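Local coordinates for Phenylalanine/tyrosine ammonia-lyase (Rhodosporidium toruloides, PDB 1Y2M), which catalyses the non-oxidative deamination of L-phenylalanine and L-tyrosine to trans-cinnamate and p-coumarate, releasing ammonium, and works as a homotetramer, at residues A474-L484 against E515-T526; K576-L585 against W597-V608. All blocks are in the same frame, centred on the assembly; numbering follows the deposited sequence.

Contact 1. Residues A474-L484 against E515-T526; sequences AAAYTSELGHL and ESNDVLSLLLAT
The ring of Tyr477 lies across Leu522, whose CB sits over one face, 3.8 Å from the ring centroid and only 10° off its normal, a CH-pi contact. At the ring edge, in plane, are OG1 of Thr526 and a water that bonds both Tyr477 OH (2.6 Å) and Thr526 OG1. Thr526 suits this place because its hydroxyl also donates to Leu522 O one turn back, which leaves it turned to accept from the water. With CG anti to the carbonyl carbon (chi1 -57°), Tyr477 enters as a knob among Val519, Leu522, Leu523 and Thr526. Replacing Tyr477 by alanine would probably open a gap over Leu522 CB and leave the water without its phenolic partner. The pairing is knobs-into-holes in the helical core of this PAL/histidase-family enzyme: the axes of 474-484 and 515-526 approach to 9.1 Å at 157°, nearly antiparallel. Leu481 fills the next hole, its CD2 resting 3.5 Å from Ser516 O, while Val519 and Leu523 are the answering knobs; the forked ends of these residues can touch several neighbours at once. Small Ala474 lets Leu523 CD1 come to 3.6 Å from its CB. Nearer the other end a second water donates to Leu481 O and accepts from Ser516 OG. Glu480 and Glu515 bring their OE2 atoms to 3.3 Å, carboxylate planes nearly perpendicular, a pairing of like charges that is probably tolerated because Arg512 and Arg206 of the second subunit each form salt bridges with both acids.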
loop_
_atom_site.group_PDB
_atom_site.type_symbol
_atom_site.label_atom_id
_atom_site.label_comp_id
_atom_site.label_asym_id
_atom_site.label_seq_id
_atom_site.Cartn_x
_atom_site.Cartn_y
_atom_site.Cartn_z
ATOM N N ALA B 474 -10.517 -17.319 -8.998
ATOM C CA ALA B 474 -11.233 -16.159 -8.570
ATOM C C ALA B 474 -10.489 -15.543 -7.384
ATOM O O ALA B 474 -10.345 -14.306 -7.261
ATOM C CB ALA B 474 -12.655 -16.536 -8.191
ATOM N N ALA B 475 -10.014 -16.388 -6.482
ATOM C CA ALA B 475 -9.253 -15.898 -5.318
ATOM C C ALA B 475 -8.017 -15.137 -5.838
ATOM O O ALA B 475 -7.661 -14.058 -5.368
ATOM C CB ALA B 475 -8.826 -17.035 -4.430
ATOM N N ALA B 476 -7.317 -15.756 -6.766
ATOM C CA ALA B 476 -6.064 -15.182 -7.275
ATOM C C ALA B 476 -6.324 -13.792 -7.888
ATOM O O ALA B 476 -5.551 -12.834 -7.744
ATOM C CB ALA B 476 -5.478 -16.101 -8.316
ATOM N N TYR B 477 -7.400 -13.686 -8.674
ATOM C CA TYR B 477 -7.683 -12.411 -9.348
ATOM C C TYR B 477 -7.998 -11.363 -8.297
ATOM O O TYR B 477 -7.578 -10.203 -8.413
ATOM C CB TYR B 477 -8.836 -12.575 -10.327
ATOM C CG TYR B 477 -8.666 -13.617 -11.390
ATOM C CD1 TYR B 477 -7.437 -13.911 -11.986
ATOM C CD2 TYR B 477 -9.795 -14.352 -11.825
ATOM C CE1 TYR B 477 -7.341 -14.905 -13.007
ATOM C CE2 TYR B 477 -9.701 -15.364 -12.864
ATOM C CZ TYR B 477 -8.459 -15.643 -13.421
ATOM O OH TYR B 477 -8.374 -16.599 -14.416
ATOM N N THR B 478 -8.752 -11.766 -7.272
ATOM C CA THR B 478 -9.156 -10.856 -6.231
ATOM C C THR B 478 -7.917 -10.359 -5.469
ATOM O O THR B 478 -7.772 -9.153 -5.194
ATOM C CB THR B 478 -10.195 -11.530 -5.319
ATOM O OG1 THR B 478 -11.303 -11.922 -6.126
ATOM C CG2 THR B 478 -10.670 -10.637 -4.248
ATOM N N SER B 479 -6.978 -11.250 -5.148
ATOM C CA SER B 479 -5.757 -10.828 -4.454
ATOM C C SER B 479 -5.013 -9.806 -5.293
ATOM O O SER B 479 -4.562 -8.775 -4.807
ATOM C CB SER B 479 -4.820 -12.009 -4.249
ATOM O OG SER B 479 -5.397 -12.999 -3.399
ATOM N N GLU B 480 -4.898 -10.090 -6.591
ATOM C CA GLU B 480 -4.183 -9.184 -7.504
ATOM C C GLU B 480 -4.827 -7.794 -7.573
ATOM O O GLU B 480 -4.123 -6.780 -7.491
ATOM C CB GLU B 480 -4.040 -9.803 -8.886
ATOM C CG GLU B 480 -3.190 -8.943 -9.778
ATOM C CD GLU B 480 -2.734 -9.660 -11.055
ATOM O OE1 GLU B 480 -2.797 -10.934 -11.099
ATOM O OE2 GLU B 480 -2.335 -8.950 -12.038
ATOM N N LEU B 481 -6.164 -7.770 -7.609
ATOM C CA LEU B 481 -6.874 -6.496 -7.511
ATOM C C LEU B 481 -6.551 -5.716 -6.252
ATOM O O LEU B 481 -6.448 -4.479 -6.283
ATOM C CB LEU B 481 -8.379 -6.700 -7.620
ATOM C CG LEU B 481 -8.868 -7.071 -9.016
ATOM C CD1 LEU B 481 -10.330 -7.656 -8.961
ATOM C CD2 LEU B 481 -8.783 -5.887 -9.973
ATOM N N GLY B 482 -6.414 -6.409 -5.109
ATOM C CA GLY B 482 -6.164 -5.728 -3.845
ATOM C C GLY B 482 -4.848 -4.954 -3.908
ATOM O O GLY B 482 -4.799 -3.787 -3.556
ATOM N N HIS B 483 -3.773 -5.620 -4.333
ATOM C CA HIS B 483 -2.477 -4.935 -4.413
ATOM C C HIS B 483 -2.511 -3.806 -5.423
ATOM O O HIS B 483 -1.928 -2.748 -5.201
ATOM C CB HIS B 483 -1.399 -5.967 -4.739
ATOM C CG HIS B 483 -0.088 -5.386 -5.093
ATOM N ND1 HIS B 483 0.271 -5.068 -6.382
ATOM C CD2 HIS B 483 0.981 -5.100 -4.312
ATOM C CE1 HIS B 483 1.505 -4.588 -6.377
ATOM N NE2 HIS B 483 1.970 -4.635 -5.135
ATOM N N LEU B 484 -3.178 -4.016 -6.553
ATOM C CA LEU B 484 -3.258 -2.964 -7.585
ATOM C C LEU B 484 -3.843 -1.686 -6.988
ATOM O O LEU B 484 -3.469 -0.590 -7.419
ATOM C CB LEU B 484 -4.100 -3.430 -8.782
ATOM C CG LEU B 484 -3.271 -4.210 -9.800
ATOM C CD1 LEU B 484 -4.146 -5.024 -10.755
ATOM C CD2 LEU B 484 -2.391 -3.226 -10.618
ATOM N N GLU B 515 -5.089 -2.097 -15.839
ATOM C CA GLU B 515 -4.750 -3.475 -15.487
ATOM C C GLU B 515 -5.823 -4.027 -14.540
ATOM O O GLU B 515 -6.234 -5.194 -14.678
ATOM C CB GLU B 515 -3.379 -3.556 -14.847
ATOM C CG GLU B 515 -2.958 -5.019 -14.644
ATOM C CD GLU B 515 -1.522 -5.258 -14.198
ATOM O OE1 GLU B 515 -0.696 -4.295 -14.104
ATOM O OE2 GLU B 515 -1.202 -6.454 -13.936
ATOM N N SER B 516 -6.304 -3.216 -13.589
ATOM C CA SER B 516 -7.381 -3.688 -12.724
ATOM C C SER B 516 -8.643 -3.998 -13.529
ATOM O O SER B 516 -9.322 -4.996 -13.266
ATOM C CB SER B 516 -7.723 -2.691 -11.634
ATOM O OG SER B 516 -6.633 -2.609 -10.730
ATOM N N ASN B 517 -8.938 -3.214 -14.573
ATOM C CA ASN B 517 -10.056 -3.563 -15.455
ATOM C C ASN B 517 -9.872 -4.939 -16.036
ATOM O O ASN B 517 -10.823 -5.728 -16.101
ATOM C CB ASN B 517 -10.326 -2.582 -16.613
ATOM C CG ASN B 517 -11.007 -1.315 -16.187
ATOM O OD1 ASN B 517 -11.797 -1.315 -15.252
ATOM N ND2 ASN B 517 -10.782 -0.224 -16.957
ATOM N N ASP B 518 -8.652 -5.258 -16.445
ATOM C CA ASP B 518 -8.344 -6.508 -17.105
ATOM C C ASP B 518 -8.539 -7.661 -16.127
ATOM O O ASP B 518 -9.203 -8.681 -16.413
ATOM C CB ASP B 518 -6.897 -6.477 -17.586
ATOM C CG ASP B 518 -6.577 -7.586 -18.600
ATOM O OD1 ASP B 518 -7.489 -8.045 -19.373
ATOM O OD2 ASP B 518 -5.381 -7.955 -18.662
ATOM N N VAL B 519 -7.957 -7.514 -14.934
ATOM C CA VAL B 519 -8.102 -8.560 -13.906
ATOM C C VAL B 519 -9.523 -8.748 -13.491
ATOM O O VAL B 519 -9.976 -9.907 -13.298
ATOM C CB VAL B 519 -7.181 -8.282 -12.739
ATOM C CG1 VAL B 519 -7.341 -9.311 -11.630
ATOM C CG2 VAL B 519 -5.752 -8.238 -13.264
ATOM N N LEU B 520 -10.255 -7.644 -13.318
ATOM C CA LEU B 520 -11.678 -7.766 -12.950
ATOM C C LEU B 520 -12.419 -8.470 -14.081
ATOM O O LEU B 520 -13.352 -9.227 -13.805
ATOM C CB LEU B 520 -12.324 -6.411 -12.657
ATOM C CG LEU B 520 -13.769 -6.458 -12.131
ATOM C CD1 LEU B 520 -13.997 -7.439 -10.989
ATOM C CD2 LEU B 520 -14.267 -5.093 -11.648
ATOM N N SER B 521 -12.054 -8.231 -15.354
ATOM C CA SER B 521 -12.735 -8.910 -16.474
ATOM C C SER B 521 -12.511 -10.408 -16.400
ATOM O O SER B 521 -13.395 -11.190 -16.728
ATOM C CB SER B 521 -12.250 -8.369 -17.793
ATOM O OG SER B 521 -12.528 -6.957 -17.926
ATOM N N LEU B 522 -11.317 -10.811 -15.990
ATOM C CA LEU B 522 -11.051 -12.260 -15.836
ATOM C C LEU B 522 -11.949 -12.833 -14.743
ATOM O O LEU B 522 -12.518 -13.919 -14.895
ATOM C CB LEU B 522 -9.589 -12.491 -15.406
ATOM C CG LEU B 522 -8.504 -12.176 -16.443
ATOM C CD1 LEU B 522 -7.117 -12.154 -15.846
ATOM C CD2 LEU B 522 -8.573 -13.184 -17.574
ATOM N N LEU B 523 -12.039 -12.123 -13.625
ATOM C CA LEU B 523 -12.865 -12.557 -12.492
ATOM C C LEU B 523 -14.332 -12.619 -12.883
ATOM O O LEU B 523 -15.043 -13.593 -12.532
ATOM C CB LEU B 523 -12.635 -11.619 -11.308
ATOM C CG LEU B 523 -13.430 -11.894 -10.054
ATOM C CD1 LEU B 523 -13.326 -13.267 -9.561
ATOM C CD2 LEU B 523 -13.123 -10.816 -8.952
ATOM N N LEU B 524 -14.828 -11.558 -13.524
ATOM C CA LEU B 524 -16.257 -11.534 -13.832
ATOM C C LEU B 524 -16.604 -12.551 -14.950
ATOM O O LEU B 524 -17.699 -13.130 -14.960
ATOM C CB LEU B 524 -16.743 -10.123 -14.163
ATOM C CG LEU B 524 -16.613 -9.173 -12.971
ATOM C CD1 LEU B 524 -17.389 -7.909 -13.307
ATOM C CD2 LEU B 524 -17.095 -9.733 -11.636
ATOM N N ALA B 525 -15.670 -12.785 -15.877
ATOM C CA ALA B 525 -15.860 -13.857 -16.911
ATOM C C ALA B 525 -15.982 -15.222 -16.195
ATOM O O ALA B 525 -16.779 -16.049 -16.548
ATOM C CB ALA B 525 -14.764 -13.873 -17.895
ATOM N N THR B 526 -15.111 -15.440 -15.240
ATOM C CA THR B 526 -15.143 -16.661 -14.415
ATOM C C THR B 526 -16.484 -16.841 -13.677
ATOM O O THR B 526 -17.111 -17.913 -13.661
ATOM C CB THR B 526 -13.954 -16.620 -13.439
ATOM O OG1 THR B 526 -12.750 -16.694 -14.203
ATOM C CG2 THR B 526 -13.963 -17.726 -12.392
HETATM O O HOH W 1 -10.347 -18.176 -14.980
HETATM O O HOH W 2 -7.821 -2.861 -8.319
#

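Contact 2. Residues K576-L585 against W597-V608; sequences KVNKTLAKRL and WHDAFSFAAGTV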
loop_
_atom_site.group_PDB
_atom_site.type_symbol
_atom_site.label_atom_id
_atom_site.label_comp_id
_atom_site.label_asym_id
_atom_site.label_seq_id
_atom_site.Cartn_x
_atom_site.Cartn_y
_atom_site.Cartn_z
ATOM N N LYS B 576 -43.975 -34.925 6.446
ATOM C CA LYS B 576 -42.765 -35.087 7.252
ATOM C C LYS B 576 -41.674 -35.801 6.465
ATOM O O LYS B 576 -40.477 -35.471 6.591
ATOM C CB LYS B 576 -43.092 -35.796 8.565
ATOM C CG LYS B 576 -43.871 -34.910 9.557
ATOM C CD LYS B 576 -43.976 -35.589 10.931
ATOM C CE LYS B 576 -44.846 -34.838 11.909
ATOM N NZ LYS B 576 -44.451 -33.427 12.000
ATOM N N VAL B 577 -42.051 -36.733 5.605
ATOM C CA VAL B 577 -41.077 -37.394 4.705
ATOM C C VAL B 577 -40.474 -36.364 3.757
ATOM O O VAL B 577 -39.265 -36.316 3.603
ATOM C CB VAL B 577 -41.672 -38.611 3.949
ATOM C CG1 VAL B 577 -40.843 -39.010 2.739
ATOM C CG2 VAL B 577 -41.775 -39.793 4.889
ATOM N N ASN B 578 -41.296 -35.514 3.163
ATOM C CA ASN B 578 -40.787 -34.443 2.309
ATOM C C ASN B 578 -39.838 -33.522 3.050
ATOM O O ASN B 578 -38.786 -33.129 2.524
ATOM C CB ASN B 578 -41.962 -33.628 1.720
ATOM C CG ASN B 578 -42.734 -34.356 0.599
ATOM O OD1 ASN B 578 -42.226 -35.242 -0.065
ATOM N ND2 ASN B 578 -43.973 -33.941 0.389
ATOM N N LYS B 579 -40.139 -33.195 4.298
ATOM C CA LYS B 579 -39.298 -32.275 5.003
ATOM C C LYS B 579 -37.969 -32.940 5.340
ATOM O O LYS B 579 -36.922 -32.306 5.271
ATOM C CB LYS B 579 -39.942 -31.803 6.280
ATOM C CG LYS B 579 -41.150 -30.897 6.086
ATOM C CD LYS B 579 -41.641 -30.153 7.355
ATOM C CE LYS B 579 -41.073 -30.658 8.672
ATOM N NZ LYS B 579 -39.725 -30.068 8.969
ATOM N N THR B 580 -38.031 -34.218 5.696
ATOM C CA THR B 580 -36.794 -34.913 6.049
ATOM C C THR B 580 -35.895 -35.045 4.812
ATOM O O THR B 580 -34.666 -34.817 4.877
ATOM C CB THR B 580 -37.113 -36.285 6.610
ATOM O OG1 THR B 580 -37.807 -36.151 7.865
ATOM C CG2 THR B 580 -35.828 -37.158 6.767
ATOM N N LEU B 581 -36.488 -35.423 3.689
ATOM C CA LEU B 581 -35.715 -35.538 2.452
ATOM C C LEU B 581 -35.087 -34.186 2.050
ATOM O O LEU B 581 -33.897 -34.086 1.724
ATOM C CB LEU B 581 -36.578 -36.070 1.340
ATOM C CG LEU B 581 -37.074 -37.510 1.450
ATOM C CD1 LEU B 581 -38.198 -37.704 0.440
ATOM C CD2 LEU B 581 -35.912 -38.495 1.226
ATOM N N ALA B 582 -35.866 -33.114 2.120
ATOM C CA ALA B 582 -35.362 -31.804 1.690
ATOM C C ALA B 582 -34.173 -31.404 2.518
ATOM O O ALA B 582 -33.122 -31.019 1.990
ATOM C CB ALA B 582 -36.458 -30.727 1.802
ATOM N N LYS B 583 -34.336 -31.475 3.828
ATOM C CA LYS B 583 -33.290 -31.001 4.716
ATOM C C LYS B 583 -32.020 -31.848 4.526
ATOM O O LYS B 583 -30.904 -31.316 4.441
ATOM C CB LYS B 583 -33.770 -31.027 6.156
ATOM C CG LYS B 583 -32.709 -30.629 7.177
ATOM C CD LYS B 583 -33.261 -29.791 8.361
ATOM C CE LYS B 583 -33.006 -28.262 8.187
ATOM N NZ LYS B 583 -34.139 -27.430 8.715
ATOM N N ARG B 584 -32.185 -33.157 4.385
ATOM C CA ARG B 584 -31.016 -34.029 4.254
ATOM C C ARG B 584 -30.306 -33.834 2.904
ATOM O O ARG B 584 -29.088 -33.770 2.847
ATOM C CB ARG B 584 -31.415 -35.506 4.426
ATOM C CG ARG B 584 -30.261 -36.499 4.345
ATOM C CD ARG B 584 -29.123 -36.130 5.307
ATOM N NE ARG B 584 -28.055 -37.136 5.286
ATOM C CZ ARG B 584 -26.930 -37.033 5.962
ATOM N NH1 ARG B 584 -26.681 -35.941 6.670
ATOM N NH2 ARG B 584 -26.019 -37.982 5.876
ATOM N N LEU B 585 -31.057 -33.782 1.827
ATOM C CA LEU B 585 -30.423 -33.667 0.506
ATOM C C LEU B 585 -29.596 -32.399 0.371
ATOM O O LEU B 585 -28.580 -32.412 -0.325
ATOM C CB LEU B 585 -31.461 -33.744 -0.597
ATOM C CG LEU B 585 -32.098 -35.115 -0.765
ATOM C CD1 LEU B 585 -33.410 -34.946 -1.519
ATOM C CD2 LEU B 585 -31.157 -36.063 -1.506
ATOM N N TRP B 597 -28.955 -41.210 -2.572
ATOM C CA TRP B 597 -30.390 -41.532 -2.472
ATOM C C TRP B 597 -30.685 -42.599 -1.424
ATOM O O TRP B 597 -31.713 -42.552 -0.774
ATOM C CB TRP B 597 -30.964 -41.873 -3.848
ATOM C CG TRP B 597 -31.178 -40.573 -4.600
ATOM C CD1 TRP B 597 -30.464 -40.088 -5.646
ATOM C CD2 TRP B 597 -32.132 -39.577 -4.257
ATOM N NE1 TRP B 597 -30.937 -38.860 -6.006
ATOM C CE2 TRP B 597 -31.972 -38.520 -5.175
ATOM C CE3 TRP B 597 -33.114 -39.470 -3.256
ATOM C CZ2 TRP B 597 -32.760 -37.366 -5.119
ATOM C CZ3 TRP B 597 -33.914 -38.332 -3.220
ATOM C CH2 TRP B 597 -33.725 -37.295 -4.158
ATOM N N HIS B 598 -29.792 -43.565 -1.253
ATOM C CA HIS B 598 -29.950 -44.522 -0.188
ATOM C C HIS B 598 -29.814 -43.851 1.172
ATOM O O HIS B 598 -30.557 -44.177 2.077
ATOM C CB HIS B 598 -29.013 -45.712 -0.382
ATOM C CG HIS B 598 -29.472 -46.614 -1.478
ATOM N ND1 HIS B 598 -30.506 -47.515 -1.319
ATOM C CD2 HIS B 598 -29.087 -46.709 -2.770
ATOM C CE1 HIS B 598 -30.737 -48.127 -2.463
ATOM N NE2 HIS B 598 -29.883 -47.669 -3.356
ATOM N N ASP B 599 -28.898 -42.907 1.288
ATOM C CA ASP B 599 -28.789 -42.124 2.521
ATOM C C ASP B 599 -30.075 -41.324 2.847
ATOM O O ASP B 599 -30.631 -41.372 3.966
ATOM C CB ASP B 599 -27.557 -41.207 2.415
ATOM C CG ASP B 599 -27.515 -40.173 3.527
ATOM O OD1 ASP B 599 -26.823 -40.437 4.553
ATOM O OD2 ASP B 599 -28.237 -39.160 3.421
ATOM N N ALA B 600 -30.581 -40.633 1.850
ATOM C CA ALA B 600 -31.788 -39.804 2.053
ATOM C C ALA B 600 -32.992 -40.613 2.516
ATOM O O ALA B 600 -33.705 -40.249 3.471
ATOM C CB ALA B 600 -32.133 -39.074 0.787
ATOM N N PHE B 601 -33.254 -41.710 1.832
ATOM C CA PHE B 601 -34.365 -42.565 2.215
ATOM C C PHE B 601 -34.137 -43.372 3.476
ATOM O O PHE B 601 -35.121 -43.776 4.112
ATOM C CB PHE B 601 -34.874 -43.399 1.025
ATOM C CG PHE B 601 -35.723 -42.588 0.104
ATOM C CD1 PHE B 601 -37.046 -42.340 0.465
ATOM C CD2 PHE B 601 -35.216 -41.993 -1.057
ATOM C CE1 PHE B 601 -37.869 -41.562 -0.300
ATOM C CE2 PHE B 601 -36.042 -41.217 -1.839
ATOM C CZ PHE B 601 -37.390 -40.992 -1.458
ATOM N N SER B 602 -32.886 -43.608 3.846
ATOM C CA SER B 602 -32.583 -44.207 5.137
ATOM C C SER B 602 -33.065 -43.269 6.242
ATOM O O SER B 602 -33.770 -43.679 7.156
ATOM C CB SER B 602 -31.102 -44.489 5.299
ATOM O OG SER B 602 -30.871 -45.074 6.573
ATOM N N PHE B 603 -32.695 -41.999 6.099
ATOM C CA PHE B 603 -33.154 -40.980 7.031
ATOM C C PHE B 603 -34.683 -40.926 7.008
ATOM O O PHE B 603 -35.340 -40.980 8.069
ATOM C CB PHE B 603 -32.533 -39.638 6.670
ATOM C CG PHE B 603 -32.415 -38.661 7.818
ATOM C CD1 PHE B 603 -33.129 -38.793 8.993
ATOM C CD2 PHE B 603 -31.577 -37.586 7.695
ATOM C CE1 PHE B 603 -32.975 -37.841 10.050
ATOM C CE2 PHE B 603 -31.454 -36.657 8.716
ATOM C CZ PHE B 603 -32.154 -36.785 9.873
ATOM N N ALA B 604 -35.279 -40.903 5.805
ATOM C CA ALA B 604 -36.753 -40.880 5.724
ATOM C C ALA B 604 -37.438 -42.086 6.412
ATOM O O ALA B 604 -38.546 -41.993 7.006
ATOM C CB ALA B 604 -37.250 -40.733 4.281
ATOM N N ALA B 605 -36.771 -43.229 6.379
ATOM C CA ALA B 605 -37.308 -44.430 7.004
ATOM C C ALA B 605 -37.471 -44.237 8.520
ATOM O O ALA B 605 -38.375 -44.790 9.108
ATOM C CB ALA B 605 -36.395 -45.624 6.717
ATOM N N GLY B 606 -36.522 -43.494 9.146
ATOM C CA GLY B 606 -36.663 -43.112 10.564
ATOM C C GLY B 606 -37.925 -42.298 10.799
ATOM O O GLY B 606 -38.624 -42.533 11.768
ATOM N N THR B 607 -38.254 -41.423 9.844
ATOM C CA THR B 607 -39.480 -40.611 9.948
ATOM C C THR B 607 -40.690 -41.544 9.832
ATOM O O THR B 607 -41.693 -41.438 10.585
ATOM C CB THR B 607 -39.476 -39.509 8.876
ATOM O OG1 THR B 607 -38.378 -38.597 9.125
ATOM C CG2 THR B 607 -40.814 -38.771 8.897
ATOM N N VAL B 608 -40.618 -42.510 8.920
ATOM C CA VAL B 608 -41.693 -43.489 8.806
ATOM C C VAL B 608 -41.931 -44.260 10.113
ATOM O O VAL B 608 -43.067 -44.449 10.544
ATOM C CB VAL B 608 -41.478 -44.477 7.645
ATOM C CG1 VAL B 608 -42.558 -45.570 7.604
ATOM C CG2 VAL B 608 -41.391 -43.719 6.311
#
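Arg584 grips Asp599 side-on with two nitrogens: NE donates to OD2 at 2.8 Å, on its syn lone pair, and NH2 donates to OD1 at 2.9 Å. Both bonds are nearly straight, and the guanidinium and carboxylate planes lie close to coplanar. Arginine suits the place because its long chain, bent about CB-CG (chi2 53°), brings the charge to the acid while its methylenes serve as apolar surface: Arg584 CD meets the edge of the Phe603 ring, 3.7 Å from Phe603 CD2. Over one face of that ring sits CG2 of Thr580, offset toward the rim. The same threonine uses its other branch for a hydrogen bond, OG1 to Thr607 OG1 at 2.8 Å; its methyl thus meets the ring while its hydroxyl is bonded to the other helix. These two helices, 576-585 and 597-608, form an antiparallel helical hairpin, the axes of the two segments 8.9 Å apart at closest approach and inclined at 143°. Ala600 and Ala604 allow the close approach, their short side chains making room for Leu581. Its CD2 stands over the centre of the Phe601 ring, 3.9 Å from the centroid, and also packs on both alanines. One turn on, Leu585 lays CD2 over the six-membered ring of Trp597 and brings CD1 to 3.5 Å from Trp597 CH2. Farther out, the aromatic groups are braced by other helices: Trp597 meets Phe548 edge-to-face, and Phe601 meets Trp625 in the same way. On the Arg584 side, NH1 bonds Gln587 of its own chain and Gln587 of the third subunit, while Phe603 stacks on Phe603 of that subunit.

In the fold
Contact 1 closes before contact 2 opens along the chain, and the two do not touch: their centres are 42 Å apart and their nearest atoms about 23 Å. The long helix 506-560 connects them. It supplies residues 515-526 to contact 1, whose centre is about 11 Å from that of the chain, and then runs outward to pack, through Phe548 and Ile552, against contact 2, whose centre lies about 44 Å from the chain centre. Helix 570-587 follows it directly. Each contact also borders a different neighbour, the second subunit at contact 1 and the third at contact 2, so one chain engages two partners of the tetramer at widely separated places.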